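Local coordinates for protein 3-chlorocatechol 1,2-dioxygenase (Rhodococcus opacus, PDB 2BOY) that probably catalyses the intradiol, iron(III)-dependent opening of catechol rings, 3-chlorocatechol among them, in the breakdown of chlorinated aromatics, at residues A[12-15]-A[16-20]; A[24-27]-A[28-32]; A[44-47]-A[48-51]. All blocks are in the same frame, centred on the assembly; numbering follows the deposited sequence.

Contact 1 (A[12-15]-A[16-20]); sequences KMIA and AINAV. With LPP (2-(hexadecanoyloxy)-1-[(phosphonooxy)methyl]ethyl hexadecanoate), chain B.
The carbonyl oxygen of I14 takes the amide of N18 in the straightest bond of this helical turn, with N18 N 2.9 Å from I14 O and 164° at the hydrogen. Equivalent i to i+4 bonds run from A16 N to K12 O, from I17 N to M13 O and from A19 N to A15 O, the last the most bent at 145°. The side chains of I14 and N18 lie alongside each other and point the same way; I14 CG2 rests against N18 ND2 at 3.8 Å. That amide nitrogen has its hydrogen bond in the second subunit, to the backbone oxygen of F54. On the adjoining side of the helix M13 and I17, with I14 at the border, face a bound phospholipid. M13 is an extended chain whose first torsion (chi1 -68°) sets CG beside the backbone N, and its CE ends 3.9 Å from lipid C36, while I14 CG1 reaches lipid C23 at 4.1 Å. A16 packs on A16 of the second subunit, and K12 NZ makes salt bridges to D23 and E24 of that subunit. The helix thus presents an apolar side to the acyl chains, while A16, N18 and K12 work at the dimer interface, where I17 also takes part by packing on F55 of the second subunit.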
loop_
_atom_site.group_PDB
_atom_site.type_symbol
_atom_site.label_atom_id
_atom_site.label_comp_id
_atom_site.label_asym_id
_atom_site.label_seq_id
_atom_site.Cartn_x
_atom_site.Cartn_y
_atom_site.Cartn_z
ATOM N N LYS A 12 9.561 -1.046 11.080
ATOM C CA LYS A 12 9.219 0.257 11.647
ATOM C C LYS A 12 7.920 0.813 11.040
ATOM O O LYS A 12 7.097 1.342 11.768
ATOM C CB LYS A 12 10.355 1.265 11.437
ATOM C CG LYS A 12 11.613 0.976 12.327
ATOM C CD LYS A 12 12.777 1.907 11.941
ATOM C CE LYS A 12 14.030 1.635 12.771
ATOM N NZ LYS A 12 14.847 2.898 12.882
ATOM N N MET A 13 7.777 0.710 9.716
ATOM C CA MET A 13 6.561 1.175 9.000
ATOM C C MET A 13 5.310 0.449 9.523
ATOM O O MET A 13 4.302 1.086 9.912
ATOM C CB MET A 13 6.732 0.969 7.480
ATOM C CG MET A 13 7.811 1.921 6.911
ATOM S SD MET A 13 8.007 1.798 5.155
ATOM C CE MET A 13 9.328 3.084 4.868
ATOM N N ILE A 14 5.357 -0.879 9.500
ATOM C CA ILE A 14 4.229 -1.712 9.961
ATOM C C ILE A 14 3.857 -1.382 11.413
ATOM O O ILE A 14 2.693 -1.116 11.714
ATOM C CB ILE A 14 4.568 -3.219 9.773
ATOM C CG1 ILE A 14 4.684 -3.528 8.270
ATOM C CG2 ILE A 14 3.490 -4.105 10.422
ATOM C CD1 ILE A 14 5.143 -4.949 7.969
ATOM N N ALA A 15 4.857 -1.309 12.297
ATOM C CA ALA A 15 4.590 -0.982 13.706
ATOM C C ALA A 15 3.920 0.368 13.831
ATOM O O ALA A 15 2.992 0.561 14.625
ATOM C CB ALA A 15 5.875 -1.005 14.518
ATOM N N ALA A 16 4.419 1.328 13.057
ATOM C CA ALA A 16 3.887 2.669 13.102
ATOM C C ALA A 16 2.420 2.694 12.642
ATOM O O ALA A 16 1.589 3.409 13.221
ATOM C CB ALA A 16 4.750 3.597 12.224
ATOM N N ILE A 17 2.091 1.932 11.599
ATOM C CA ILE A 17 0.705 1.902 11.121
ATOM C C ILE A 17 -0.177 1.237 12.186
ATOM O O ILE A 17 -1.268 1.709 12.477
ATOM C CB ILE A 17 0.643 1.156 9.807
ATOM C CG1 ILE A 17 1.184 2.075 8.692
ATOM C CG2 ILE A 17 -0.772 0.724 9.484
ATOM C CD1 ILE A 17 1.628 1.296 7.537
ATOM N N ASN A 18 0.338 0.173 12.802
ATOM C CA ASN A 18 -0.419 -0.513 13.870
ATOM C C ASN A 18 -0.625 0.359 15.128
ATOM O O ASN A 18 -1.617 0.236 15.824
ATOM C CB ASN A 18 0.204 -1.891 14.187
ATOM C CG ASN A 18 -0.199 -2.961 13.164
ATOM O OD1 ASN A 18 -1.278 -2.908 12.593
ATOM N ND2 ASN A 18 0.684 -3.905 12.917
ATOM N N ALA A 19 0.312 1.255 15.422
ATOM C CA ALA A 19 0.140 2.188 16.551
ATOM C C ALA A 19 -0.999 3.153 16.257
ATOM O O ALA A 19 -1.795 3.483 17.124
ATOM C CB ALA A 19 1.436 2.968 16.809
ATOM N N VAL A 20 -1.079 3.611 15.022
ATOM C CA VAL A 20 -2.171 4.476 14.609
ATOM C C VAL A 20 -3.532 3.745 14.663
ATOM O O VAL A 20 -4.550 4.316 15.079
ATOM C CB VAL A 20 -1.941 5.054 13.174
ATOM C CG1 VAL A 20 -3.180 5.835 12.706
ATOM C CG2 VAL A 20 -0.715 5.968 13.176
HETATM C C7 LPP B . 13.695 -6.595 -4.459
HETATM O O9 LPP B . 13.572 -7.315 -3.220
HETATM O O27 LPP B . 15.690 -5.193 -2.132
HETATM C C11 LPP B . 12.181 -7.739 -2.960
HETATM O O10 LPP B . 11.935 -8.934 -2.843
HETATM C C12 LPP B . 11.061 -6.724 -2.814
HETATM C C13 LPP B . 11.240 -5.932 -1.519
HETATM C C14 LPP B . 9.918 -5.782 -0.776
HETATM C C15 LPP B . 9.526 -4.311 -0.675
HETATM C C16 LPP B . 8.535 -4.102 0.454
HETATM C C17 LPP B . 7.819 -2.787 0.303
HETATM C C18 LPP B . 6.882 -2.596 1.468
HETATM C C19 LPP B . 5.976 -1.402 1.264
HETATM C C20 LPP B . 5.860 -0.596 2.555
HETATM C C21 LPP B . 5.474 -1.468 3.741
HETATM C C22 LPP B . 3.965 -1.507 3.933
HETATM C C23 LPP B . 3.601 -0.986 5.305
HETATM C C24 LPP B . 3.559 0.530 5.281
HETATM C C29 LPP B . 14.677 -4.563 -1.852
HETATM C C30 LPP B . 14.768 -3.147 -1.332
HETATM C C31 LPP B . 13.545 -2.852 -0.468
HETATM C C32 LPP B . 13.946 -2.182 0.841
HETATM C C33 LPP B . 12.725 -1.744 1.647
HETATM C C34 LPP B . 12.339 -0.307 1.303
HETATM C C35 LPP B . 10.982 0.052 1.878
HETATM C C36 LPP B . 10.643 1.486 1.524
HETATM C C37 LPP B . 9.212 1.618 1.108
HETATM C C38 LPP B . 8.935 3.015 0.556
HETATM C C39 LPP B . 7.562 3.046 -0.098
HETATM C C40 LPP B . 6.441 3.232 0.933
HETATM C C41 LPP B . 5.203 2.432 0.521
HETATM C C42 LPP B . 3.976 2.706 1.405
HETATM C C43 LPP B . 2.683 2.340 0.660
HETATM C C44 LPP B . 1.455 2.303 1.557
#

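Contact 2 (A[24-27]-A[28-32]); sequences EKVS and YSEYK. With LPP (2-(hexadecanoyloxy)-1-[(phosphonooxy)methyl]ethyl hexadecanoate), chain K.
S27 and E30 grip each other through a capping box at the start of helix 28-43. S27 OG accepts from E30 N over 3.1 Å, almost straight at 174°, and in return E30 OE1 accepts from S27 N at 2.9 Å. The carboxylate is used on its anti side, with the donor 29° out of its plane. S27 O then takes Y31 N at 2.9 Å, the first i to i+4 bond of the helix. The serine hydroxyl gets there because OG stands between the backbone N and the carbonyl carbon (chi1 76°), which turns it over the first amides of the helix. E30 doubles back with an extended chain, its CG 3.3 Å from S27 OG, and the side chain of V26 slants across that of E30, with V26 CG1 3.7 Å from E30 OE1. The other oxygen, E30 OE2, forms a salt bridge with R5 of the second subunit, a second partner that should favour the charged form and hold the carboxylate in its turn. Both V26 and E30 belong to the lipid pocket: E30 CG lies 3.4 Å from O28 of the ligand, and V26 CG1 touches an acyl chain at C34, 3.8 Å away. The ring of Y31 meets the same chain with its edge, near C37. The short connection after helix 3-24 leads here into helix 28-43, and the second subunit closes over it, with D52 and E56 of that subunit receiving the hydroxyls of Y31 and Y28.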
loop_
_atom_site.group_PDB
_atom_site.type_symbol
_atom_site.label_atom_id
_atom_site.label_comp_id
_atom_site.label_asym_id
_atom_site.label_seq_id
_atom_site.Cartn_x
_atom_site.Cartn_y
_atom_site.Cartn_z
ATOM N N GLU A 24 -6.229 5.379 17.077
ATOM C CA GLU A 24 -7.461 5.887 16.488
ATOM C C GLU A 24 -8.658 4.947 16.524
ATOM O O GLU A 24 -9.736 5.335 16.082
ATOM C CB GLU A 24 -7.215 6.397 15.060
ATOM C CG GLU A 24 -6.156 7.470 15.024
ATOM C CD GLU A 24 -6.722 8.851 15.311
ATOM O OE1 GLU A 24 -7.962 9.075 15.152
ATOM O OE2 GLU A 24 -5.912 9.721 15.675
ATOM N N LYS A 25 -8.476 3.734 17.058
ATOM C CA LYS A 25 -9.542 2.721 17.102
ATOM C C LYS A 25 -10.139 2.489 15.711
ATOM O O LYS A 25 -11.362 2.558 15.480
ATOM C CB LYS A 25 -10.634 3.109 18.115
ATOM C CG LYS A 25 -10.114 3.511 19.484
ATOM C CD LYS A 25 -9.706 2.354 20.351
ATOM C CE LYS A 25 -9.555 2.794 21.822
ATOM N NZ LYS A 25 -10.720 3.626 22.257
ATOM N N VAL A 26 -9.257 2.227 14.752
ATOM C CA VAL A 26 -9.695 1.968 13.393
ATOM C C VAL A 26 -10.555 0.704 13.444
ATOM O O VAL A 26 -10.188 -0.257 14.115
ATOM C CB VAL A 26 -8.474 1.830 12.456
ATOM C CG1 VAL A 26 -8.886 1.378 11.064
ATOM C CG2 VAL A 26 -7.656 3.166 12.424
ATOM N N SER A 27 -11.689 0.732 12.759
ATOM C CA SER A 27 -12.698 -0.325 12.852
ATOM C C SER A 27 -12.554 -1.389 11.766
ATOM O O SER A 27 -11.754 -1.228 10.835
ATOM C CB SER A 27 -14.084 0.295 12.771
ATOM O OG SER A 27 -14.417 0.663 11.426
ATOM N N TYR A 28 -13.333 -2.478 11.870
ATOM C CA TYR A 28 -13.265 -3.528 10.858
ATOM C C TYR A 28 -13.844 -2.975 9.571
ATOM O O TYR A 28 -13.417 -3.340 8.458
ATOM C CB TYR A 28 -14.021 -4.810 11.313
ATOM C CG TYR A 28 -13.100 -5.963 11.697
ATOM C CD1 TYR A 28 -12.347 -6.621 10.738
ATOM C CD2 TYR A 28 -12.992 -6.386 13.009
ATOM C CE1 TYR A 28 -11.497 -7.683 11.071
ATOM C CE2 TYR A 28 -12.131 -7.457 13.361
ATOM C CZ TYR A 28 -11.407 -8.103 12.372
ATOM O OH TYR A 28 -10.541 -9.155 12.666
ATOM N N SER A 29 -14.837 -2.079 9.709
ATOM C CA SER A 29 -15.487 -1.521 8.534
ATOM C C SER A 29 -14.490 -0.630 7.737
ATOM O O SER A 29 -14.418 -0.687 6.503
ATOM C CB SER A 29 -16.747 -0.728 8.936
ATOM O OG SER A 29 -17.185 0.019 7.808
ATOM N N GLU A 30 -13.765 0.199 8.462
ATOM C CA GLU A 30 -12.669 1.006 7.922
ATOM C C GLU A 30 -11.561 0.137 7.278
ATOM O O GLU A 30 -11.095 0.465 6.184
ATOM C CB GLU A 30 -12.108 1.911 9.024
ATOM C CG GLU A 30 -13.130 2.997 9.419
ATOM C CD GLU A 30 -12.768 3.774 10.667
ATOM O OE1 GLU A 30 -11.998 3.278 11.492
ATOM O OE2 GLU A 30 -13.252 4.917 10.815
ATOM N N TYR A 31 -11.170 -0.949 7.957
ATOM C CA TYR A 31 -10.183 -1.919 7.430
ATOM C C TYR A 31 -10.662 -2.522 6.102
ATOM O O TYR A 31 -9.893 -2.591 5.155
ATOM C CB TYR A 31 -10.020 -3.056 8.422
ATOM C CG TYR A 31 -8.995 -4.114 8.071
ATOM C CD1 TYR A 31 -9.385 -5.463 7.896
ATOM C CD2 TYR A 31 -7.649 -3.801 7.975
ATOM C CE1 TYR A 31 -8.416 -6.479 7.606
ATOM C CE2 TYR A 31 -6.694 -4.795 7.700
ATOM C CZ TYR A 31 -7.089 -6.127 7.512
ATOM O OH TYR A 31 -6.130 -7.088 7.259
ATOM N N LYS A 32 -11.930 -2.946 6.040
ATOM C CA LYS A 32 -12.476 -3.504 4.797
ATOM C C LYS A 32 -12.543 -2.477 3.670
ATOM O O LYS A 32 -12.216 -2.792 2.518
ATOM C CB LYS A 32 -13.847 -4.169 5.023
ATOM C CG LYS A 32 -13.761 -5.455 5.850
ATOM C CD LYS A 32 -15.142 -5.869 6.406
ATOM C CE LYS A 32 -15.030 -6.992 7.451
ATOM N NZ LYS A 32 -14.681 -8.283 6.776
HETATM C C6 LPP K . -15.405 5.465 2.913
HETATM C C7 LPP K . -13.896 5.535 2.651
HETATM C C8 LPP K . -13.185 4.726 3.742
HETATM O O9 LPP K . -13.592 5.003 1.330
HETATM O O27 LPP K . -12.355 5.540 4.581
HETATM C C11 LPP K . -12.407 5.576 0.632
HETATM O O10 LPP K . -12.492 5.788 -0.576
HETATM C C12 LPP K . -11.098 5.900 1.359
HETATM C C13 LPP K . -10.182 4.680 1.411
HETATM C C14 LPP K . -9.141 4.783 2.523
HETATM C C15 LPP K . -7.867 4.018 2.167
HETATM C C16 LPP K . -6.717 4.371 3.100
HETATM C C17 LPP K . -5.580 3.370 3.012
HETATM C C18 LPP K . -4.238 4.073 3.095
HETATM C C19 LPP K . -3.292 3.341 4.049
HETATM C C20 LPP K . -2.193 4.267 4.593
HETATM C C21 LPP K . -1.073 4.489 3.587
HETATM C C29 LPP K . -12.258 4.966 5.921
HETATM O O28 LPP K . -13.101 4.152 6.269
HETATM C C30 LPP K . -11.161 5.396 6.881
HETATM C C31 LPP K . -9.803 4.886 6.407
HETATM C C32 LPP K . -8.923 4.401 7.560
HETATM C C33 LPP K . -7.636 3.796 7.027
HETATM C C34 LPP K . -7.100 2.694 7.940
HETATM C C35 LPP K . -6.032 1.888 7.229
HETATM C C36 LPP K . -5.800 0.537 7.896
HETATM C C37 LPP K . -5.196 -0.458 6.904
HETATM C C38 LPP K . -3.680 -0.338 6.884
HETATM C C39 LPP K . -3.109 -0.560 5.488
HETATM C C40 LPP K . -1.593 -0.394 5.518
HETATM C C41 LPP K . -1.048 0.012 4.159
HETATM C C42 LPP K . 0.202 -0.781 3.793
HETATM C C43 LPP K . 0.398 -0.787 2.276
#

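Contact 3 (A[44-47]-A[48-51]); sequences KNEW and PLFL. Unlike the reference sequence in segment 44-47: K44 (reference Gln).
P48 follows W47 in the first turn of helix 47-54, its CD 3.4 Å from W47 CB. L49 comes next: CD2 lies against the carboxylate of E46, 3.7 Å from E46 CD, the two side chains running side by side. E46 is the N-cap of this helix, its OE1 bonded to the amide of T175, and N45 just before it, with positive phi, is the C-prime residue of a Schellman motif that ends helix 28-43. A water that donates to N45 O accepts from L49 N at 3.2 Å, bridging the loop to the helix start. L49 also touches the bound benzhydroxamic acid together with Y78 and I169. F50 sends its amide to E46 O, 2.9 Å from F50 N and nearly straight at 170°. Its CG is anti to the backbone N (chi1 173°), which carries the ring alongside the indole of W47; F50 CD1 touches W47 CZ3 at 3.6 Å. The six-membered ring of the indole and the phenyl ring are steeply inclined, at 75°, in an oblique pairing. L51 closes the turn, with L51 N 2.9 Å from W47 O. L51 CG comes up to the indole edge, in the plane of the ring, 4.0 Å from W47 CE3, and the residue meets a lipid. Helix 174-181 packs on E46, L49 and F50, whereas W47 sits on L38 and V41 of helix 28-43 and reaches I39 of the second subunit.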
loop_
_atom_site.group_PDB
_atom_site.type_symbol
_atom_site.label_atom_id
_atom_site.label_comp_id
_atom_site.label_asym_id
_atom_site.label_seq_id
_atom_site.Cartn_x
_atom_site.Cartn_y
_atom_site.Cartn_z
ATOM N N LYS A 44 -6.364 0.063 -11.125
ATOM C CA LYS A 44 -6.370 1.262 -11.973
ATOM C C LYS A 44 -4.946 1.736 -12.332
ATOM O O LYS A 44 -4.768 2.805 -12.894
ATOM C CB LYS A 44 -7.167 2.347 -11.280
ATOM C CG LYS A 44 -8.522 1.871 -10.805
ATOM C CD LYS A 44 -9.558 1.910 -11.951
ATOM C CE LYS A 44 -10.249 0.577 -12.100
ATOM N N ASN A 45 -3.944 0.917 -12.030
ATOM C CA ASN A 45 -2.536 1.234 -12.378
ATOM C C ASN A 45 -2.058 2.576 -11.822
ATOM O O ASN A 45 -1.347 3.373 -12.510
ATOM C CB ASN A 45 -2.291 1.175 -13.891
ATOM C CG ASN A 45 -2.654 -0.191 -14.492
ATOM O OD1 ASN A 45 -2.149 -1.217 -14.068
ATOM N ND2 ASN A 45 -3.546 -0.188 -15.471
ATOM N N GLU A 46 -2.426 2.807 -10.574
ATOM C CA GLU A 46 -2.089 4.049 -9.897
ATOM C C GLU A 46 -1.036 3.902 -8.789
ATOM O O GLU A 46 -0.878 4.830 -7.984
ATOM C CB GLU A 46 -3.371 4.684 -9.307
ATOM C CG GLU A 46 -4.140 5.462 -10.365
ATOM C CD GLU A 46 -5.078 6.504 -9.784
ATOM O OE1 GLU A 46 -5.161 6.665 -8.530
ATOM O OE2 GLU A 46 -5.759 7.163 -10.596
ATOM N N TRP A 47 -0.311 2.779 -8.719
ATOM C CA TRP A 47 0.779 2.746 -7.720
ATOM C C TRP A 47 1.819 3.866 -7.902
ATOM O O TRP A 47 2.134 4.553 -6.951
ATOM C CB TRP A 47 1.431 1.347 -7.616
ATOM C CG TRP A 47 0.540 0.480 -6.785
ATOM C CD1 TRP A 47 -0.231 -0.559 -7.206
ATOM C CD2 TRP A 47 0.280 0.651 -5.400
ATOM N NE1 TRP A 47 -0.944 -1.072 -6.147
ATOM C CE2 TRP A 47 -0.643 -0.346 -5.020
ATOM C CE3 TRP A 47 0.753 1.550 -4.420
ATOM C CZ2 TRP A 47 -1.129 -0.462 -3.712
ATOM C CZ3 TRP A 47 0.282 1.436 -3.114
ATOM C CH2 TRP A 47 -0.653 0.421 -2.772
ATOM N N PRO A 48 2.352 4.082 -9.105
ATOM C CA PRO A 48 3.316 5.184 -9.273
ATOM C C PRO A 48 2.716 6.559 -8.904
ATOM O O PRO A 48 3.397 7.314 -8.202
ATOM C CB PRO A 48 3.725 5.094 -10.740
ATOM C CG PRO A 48 3.424 3.641 -11.167
ATOM C CD PRO A 48 2.217 3.254 -10.329
ATOM N N LEU A 49 1.468 6.846 -9.303
ATOM C CA LEU A 49 0.852 8.104 -8.941
ATOM C C LEU A 49 0.716 8.240 -7.424
ATOM O O LEU A 49 1.140 9.235 -6.837
ATOM C CB LEU A 49 -0.515 8.249 -9.632
ATOM C CG LEU A 49 -1.383 9.451 -9.221
ATOM C CD1 LEU A 49 -0.727 10.810 -9.522
ATOM C CD2 LEU A 49 -2.726 9.324 -9.984
ATOM N N PHE A 50 0.116 7.236 -6.781
ATOM C CA PHE A 50 -0.111 7.305 -5.342
ATOM C C PHE A 50 1.199 7.501 -4.596
ATOM O O PHE A 50 1.319 8.386 -3.728
ATOM C CB PHE A 50 -0.774 6.005 -4.865
ATOM C CG PHE A 50 -0.901 5.914 -3.375
ATOM C CD1 PHE A 50 -0.219 4.924 -2.668
ATOM C CD2 PHE A 50 -1.644 6.835 -2.666
ATOM C CE1 PHE A 50 -0.343 4.833 -1.282
ATOM C CE2 PHE A 50 -1.737 6.765 -1.271
ATOM C CZ PHE A 50 -1.077 5.758 -0.598
ATOM N N LEU A 51 2.181 6.651 -4.920
ATOM C CA LEU A 51 3.447 6.718 -4.205
ATOM C C LEU A 51 4.154 8.041 -4.481
ATOM O O LEU A 51 4.707 8.652 -3.550
ATOM C CB LEU A 51 4.350 5.550 -4.624
ATOM C CG LEU A 51 3.716 4.188 -4.244
ATOM C CD1 LEU A 51 4.546 3.050 -4.870
ATOM C CD2 LEU A 51 3.570 4.032 -2.736
HETATM O O HOH W 1 0.228 5.618 -11.960
#

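How the contacts relate
All three contacts belong to the N-terminal helical region and come in series along the chain. Contacts 1 and 2 are neighbours, their centres about 15 Å apart, and they meet where V20 O lies 4.2 Å from V26 CG2. Contact 3 is more remote, about 22 Å from contact 1 and 23 Å from contact 2 between centres. Bound lipid recurs at each of them, and the second subunit touches every one: Y31 of contact 2 packs on L51 of that subunit and bonds to D52 there, a residue of the benzhydroxamic acid pocket. Contact 3 itself holds a pocket residue, L49, its side chain about 9 Å from that of the iron ligand Y133.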